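Local coordinates for naphthalene dioxygenase large subunit (Rhodococcus sp., PDB 2B1X), which is the large subunit of a Rieske-type non-haem iron dioxygenase and carries a [2Fe-2S] cluster and a separate iron(III) ion, at residues R40-A45 against Y65-Q70; A237-H242 against P256-P261. All coordinates share one frame; numbering follows the deposited sequence.

Contact 1: R40-A45 against Y65-Q70; sequences RIFGHA and YISEDQ
Phe42 points its CB toward the hairpin turn formed by 65-70 and meets two quite different groups there: the hydroxyl of Ser67 and the CG2 methyl of Ile66. Ser67 OG lies 3.3 Å from Phe42 CB and 3.5 Å from Phe42 CG, at the root of the ring. It approaches the ring obliquely, close to the CB-CG bond, and is farther from the ring carbons beyond, with Phe42 CD1 3.8 Å from Ser67 OG. With OG beside its own backbone N (chi1 -57°), Ser67 turns the hydroxyl to this aromatic root. Ile66 presents its CG2 methyl, anti to its backbone N, while CG1 stands beside that N. Ile66 CG2 comes within 3.2 Å of Phe42 O and 4.2 Å of Phe42 CB. The methyl therefore reaches both the carbonyl and the first carbon of the side chain.

The ring is also packed by its neighbour Ile41, whose CG2 sits 3.7 Å above one face of the Phe42 ring, over its centre, and outside the segments by Trp203, which meets it edge-to-face. Across the way, Ile66 and Asp69 exchange two backbone hydrogen bonds that close a type II' turn between strands 60-66 and 69-75. Ser67 takes the i+1 position with phi 49°, a conformation costly for any residue with a CB and usually filled by glycine. Pro328 touches both Phe42 and Ser67, consistent with a place where the Rieske part meets strand 318-330 of the catalytic part.

No hydrogen bond spans the two segments. Phe42 CB and Ile66 CG2 form the apolar pair, whereas Ser67 OG and Phe42 O are polar atoms in van der Waals contact, so the union rests on dispersion and shape.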
# COMPACT_ATOMS: atom_id res chain seq x y z
N ARG A 40 22.21 9.03 -12.90
CA ARG A 40 22.98 9.08 -14.13
C ARG A 40 22.18 9.58 -15.31
O ARG A 40 22.76 10.21 -16.19
CB ARG A 40 23.65 7.75 -14.42
CG ARG A 40 24.68 7.47 -13.37
CD ARG A 40 25.86 6.70 -13.79
NE ARG A 40 26.78 6.56 -12.67
CZ ARG A 40 27.83 5.74 -12.65
NH1 ARG A 40 28.10 4.96 -13.71
NH2 ARG A 40 28.59 5.72 -11.56
N ILE A 41 20.87 9.34 -15.31
CA ILE A 41 20.02 9.98 -16.33
C ILE A 41 19.38 11.26 -15.82
O ILE A 41 19.65 12.31 -16.36
CB ILE A 41 18.94 9.00 -16.92
CG1 ILE A 41 19.53 8.21 -18.10
CG2 ILE A 41 17.77 9.76 -17.44
CD1 ILE A 41 20.39 7.08 -17.70
N PHE A 42 18.57 11.17 -14.76
CA PHE A 42 17.74 12.30 -14.33
C PHE A 42 18.51 13.39 -13.61
O PHE A 42 18.05 14.53 -13.54
CB PHE A 42 16.47 11.82 -13.60
CG PHE A 42 15.52 11.06 -14.50
CD1 PHE A 42 15.42 9.66 -14.43
CD2 PHE A 42 14.77 11.73 -15.47
CE1 PHE A 42 14.61 8.96 -15.27
CE2 PHE A 42 13.93 11.04 -16.34
CZ PHE A 42 13.84 9.65 -16.25
N GLY A 43 19.69 13.04 -13.10
CA GLY A 43 20.58 14.04 -12.56
C GLY A 43 21.47 14.74 -13.58
O GLY A 43 22.19 15.68 -13.23
N HIS A 44 21.41 14.33 -14.85
CA HIS A 44 22.25 14.96 -15.86
C HIS A 44 21.50 15.50 -17.07
O HIS A 44 21.80 16.58 -17.55
CB HIS A 44 23.36 13.99 -16.29
CG HIS A 44 24.39 13.80 -15.23
ND1 HIS A 44 24.27 12.85 -14.23
CD2 HIS A 44 25.56 14.45 -15.00
CE1 HIS A 44 25.32 12.93 -13.43
NE2 HIS A 44 26.12 13.88 -13.88
N ALA A 45 20.50 14.76 -17.54
CA ALA A 45 19.80 15.09 -18.77
C ALA A 45 18.92 16.31 -18.60
O ALA A 45 18.65 16.73 -17.48
CB ALA A 45 18.95 13.90 -19.21
N TYR A 65 8.53 18.49 -11.74
CA TYR A 65 9.51 17.57 -11.14
C TYR A 65 10.71 17.21 -11.99
O TYR A 65 10.62 17.16 -13.23
CB TYR A 65 8.83 16.23 -10.78
CG TYR A 65 7.74 16.40 -9.81
CD1 TYR A 65 6.49 16.84 -10.20
CD2 TYR A 65 7.98 16.16 -8.45
CE1 TYR A 65 5.45 17.02 -9.25
CE2 TYR A 65 6.97 16.30 -7.53
CZ TYR A 65 5.71 16.74 -7.93
OH TYR A 65 4.75 16.92 -6.96
N ILE A 66 11.82 16.93 -11.32
CA ILE A 66 12.81 16.01 -11.86
C ILE A 66 12.91 14.90 -10.86
O ILE A 66 13.41 15.09 -9.74
CB ILE A 66 14.18 16.70 -12.15
CG1 ILE A 66 13.97 17.89 -13.12
CG2 ILE A 66 15.15 15.68 -12.74
CD1 ILE A 66 15.22 18.70 -13.51
N SER A 67 12.39 13.74 -11.25
CA SER A 67 12.20 12.62 -10.35
C SER A 67 11.51 13.07 -9.06
O SER A 67 10.49 13.70 -9.14
CB SER A 67 13.51 11.85 -10.12
OG SER A 67 14.03 11.42 -11.39
N GLU A 68 12.05 12.76 -7.89
CA GLU A 68 11.43 13.14 -6.63
C GLU A 68 11.64 14.63 -6.33
O GLU A 68 11.05 15.17 -5.37
CB GLU A 68 12.01 12.29 -5.46
CG GLU A 68 11.66 10.79 -5.45
CD GLU A 68 12.51 9.97 -6.41
OE1 GLU A 68 13.55 10.44 -6.89
OE2 GLU A 68 12.13 8.82 -6.69
N ASP A 69 12.52 15.32 -7.06
CA ASP A 69 12.73 16.74 -6.75
C ASP A 69 11.60 17.60 -7.30
O ASP A 69 11.23 17.49 -8.48
CB ASP A 69 14.05 17.28 -7.25
CG ASP A 69 15.19 16.87 -6.37
OD1 ASP A 69 15.22 17.30 -5.18
OD2 ASP A 69 16.08 16.10 -6.78
N GLN A 70 11.12 18.49 -6.43
CA GLN A 70 9.99 19.31 -6.73
C GLN A 70 10.42 20.76 -6.92
O GLN A 70 11.10 21.31 -6.06
CB GLN A 70 8.97 19.17 -5.60
CG GLN A 70 7.59 19.67 -5.97
CD GLN A 70 6.65 19.63 -4.77
OE1 GLN A 70 6.87 20.34 -3.84
NE2 GLN A 70 5.61 18.81 -4.82

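Contact 2: A237-H242 against P256-P261; sequences ALYGEH and PPPGMP
Tyr239 lays its ring against Pro257 and Pro258, while its CB nears the carbonyl of Pro256. The path starts at Tyr239 CB, which points toward the other segment and lies 4.2 Å from Pro256 O. From there CG stands beside the backbone N (chi1 -52°) and brings the ring to Pro257: Tyr239 CG is 4.1 Å from Pro257 CA. Farther along one edge, Tyr239 CD2 comes within 3.9 Å of the same Pro257 CA, and Tyr239 CE2 goes on to touch Pro258 CD at 3.6 Å, an oblique approach. On the CE1 edge the nearest atom is Pro257 CB, 4.0 Å from Tyr239 CE1. Near the tip, Tyr239 CZ lies 3.9 Å from Pro257 CB.

Pro257 CB thus stands over the ring face, 13° off the normal, as a CH-pi contact requires. Both proline side chains cross that of Tyr239 at about a right angle.

Tyr239 is the centre of an inverse gamma turn just before strand 240-244, and its backbone is hydrogen-bonded to Gly255, so ring and prolines flank one end of an antiparallel strand pair. Tyrosine suits this partly exposed place with a broad face for CH groups and a polar hydroxyl. The prolines offer rigid rings. Pro257 CB is a weaker, mainly dispersive CH-pi donor, whereas the C-H bonds of Pro258 CD and Pro257 CA, next to an amide N, are probably somewhat more polarised.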
# COMPACT_ATOMS: atom_id res chain seq x y z
N ALA A 237 2.79 2.35 -42.44
CA ALA A 237 4.03 2.98 -41.97
C ALA A 237 5.17 2.92 -42.97
O ALA A 237 6.19 3.60 -42.79
CB ALA A 237 4.43 2.43 -40.62
N LEU A 238 4.97 2.20 -44.08
CA LEU A 238 5.91 2.24 -45.18
C LEU A 238 5.96 3.62 -45.84
O LEU A 238 6.96 3.98 -46.48
CB LEU A 238 5.58 1.15 -46.23
CG LEU A 238 5.68 -0.32 -45.81
CD1 LEU A 238 5.50 -1.22 -47.05
CD2 LEU A 238 7.00 -0.65 -45.05
N TYR A 239 4.87 4.39 -45.70
CA TYR A 239 4.78 5.73 -46.33
C TYR A 239 5.22 6.76 -45.31
O TYR A 239 4.47 7.68 -44.97
CB TYR A 239 3.37 6.02 -46.84
CG TYR A 239 2.86 4.91 -47.75
CD1 TYR A 239 2.06 3.90 -47.23
CD2 TYR A 239 3.18 4.88 -49.11
CE1 TYR A 239 1.61 2.86 -48.02
CE2 TYR A 239 2.73 3.84 -49.93
CZ TYR A 239 1.95 2.84 -49.38
OH TYR A 239 1.47 1.80 -50.16
N GLY A 240 6.42 6.56 -44.79
CA GLY A 240 6.94 7.40 -43.74
C GLY A 240 8.45 7.40 -43.67
O GLY A 240 9.14 6.73 -44.46
N GLU A 241 8.96 8.14 -42.68
CA GLU A 241 10.39 8.26 -42.43
C GLU A 241 10.68 8.04 -40.95
O GLU A 241 9.92 8.47 -40.11
CB GLU A 241 10.86 9.64 -42.87
CG GLU A 241 12.35 9.72 -43.17
CD GLU A 241 12.73 9.25 -44.58
OE1 GLU A 241 11.84 9.02 -45.42
OE2 GLU A 241 13.95 9.16 -44.87
N HIS A 242 11.76 7.33 -40.65
CA HIS A 242 12.22 6.98 -39.27
C HIS A 242 13.56 7.70 -39.04
O HIS A 242 14.54 7.41 -39.73
CB HIS A 242 12.43 5.46 -39.23
CG HIS A 242 12.61 4.86 -37.85
ND1 HIS A 242 11.55 4.49 -37.06
CD2 HIS A 242 13.72 4.46 -37.19
CE1 HIS A 242 11.99 3.94 -35.94
NE2 HIS A 242 13.31 3.89 -36.01
N PRO A 256 -0.08 9.81 -45.95
CA PRO A 256 -0.99 8.90 -46.67
C PRO A 256 -0.33 8.27 -47.90
O PRO A 256 0.63 8.84 -48.42
CB PRO A 256 -2.13 9.82 -47.10
CG PRO A 256 -1.49 11.14 -47.27
CD PRO A 256 -0.42 11.22 -46.19
N PRO A 257 -0.85 7.13 -48.37
CA PRO A 257 -0.38 6.50 -49.62
C PRO A 257 -0.73 7.34 -50.86
O PRO A 257 -1.62 8.19 -50.74
CB PRO A 257 -1.17 5.19 -49.66
CG PRO A 257 -2.38 5.44 -48.85
CD PRO A 257 -1.96 6.37 -47.75
N PRO A 258 -0.06 7.10 -52.01
CA PRO A 258 -0.33 7.84 -53.26
C PRO A 258 -1.80 7.93 -53.67
O PRO A 258 -2.21 8.99 -54.16
CB PRO A 258 0.45 7.03 -54.32
CG PRO A 258 1.57 6.40 -53.55
CD PRO A 258 1.02 6.11 -52.18
N GLY A 259 -2.57 6.85 -53.47
CA GLY A 259 -3.98 6.82 -53.83
C GLY A 259 -4.92 7.29 -52.73
O GLY A 259 -6.05 6.78 -52.61
N MET A 260 -4.47 8.26 -51.94
CA MET A 260 -5.26 8.85 -50.86
C MET A 260 -4.89 10.32 -50.73
O MET A 260 -3.83 10.65 -50.18
CB MET A 260 -5.01 8.12 -49.54
CG MET A 260 -6.24 7.98 -48.66
SD MET A 260 -5.91 8.39 -46.92
CE MET A 260 -5.45 6.79 -46.26
N PRO A 261 -5.73 11.21 -51.24
CA PRO A 261 -5.53 12.64 -51.02
C PRO A 261 -6.09 13.06 -49.67
O PRO A 261 -7.25 12.79 -49.35
CB PRO A 261 -6.33 13.30 -52.15
CG PRO A 261 -7.12 12.19 -52.82
CD PRO A 261 -6.93 10.93 -52.06

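In the fold
From the N terminus, the chain leaves helix 31-40, enters 40-45, runs through strands 47-51 and 60-66, and reaches the turn at 65-70, where contact 1 closes its loop. Far later, in the catalytic region, 237-242 leads into strand 240-244; the chain returns along strand 250-254, and contact 2 closes the base of that hairpin at 256-261. The two loops follow in series, neither nesting nor crossing. The centres of contact 1 and contact 2 lie about 38 Å apart. Contact 1 ties the loop after helix 31-40 to the turn between strands 60-66 and 69-75, whereas contact 2 ties together surface segments at one end of strands 240-244 and 250-254, in the catalytic sheet.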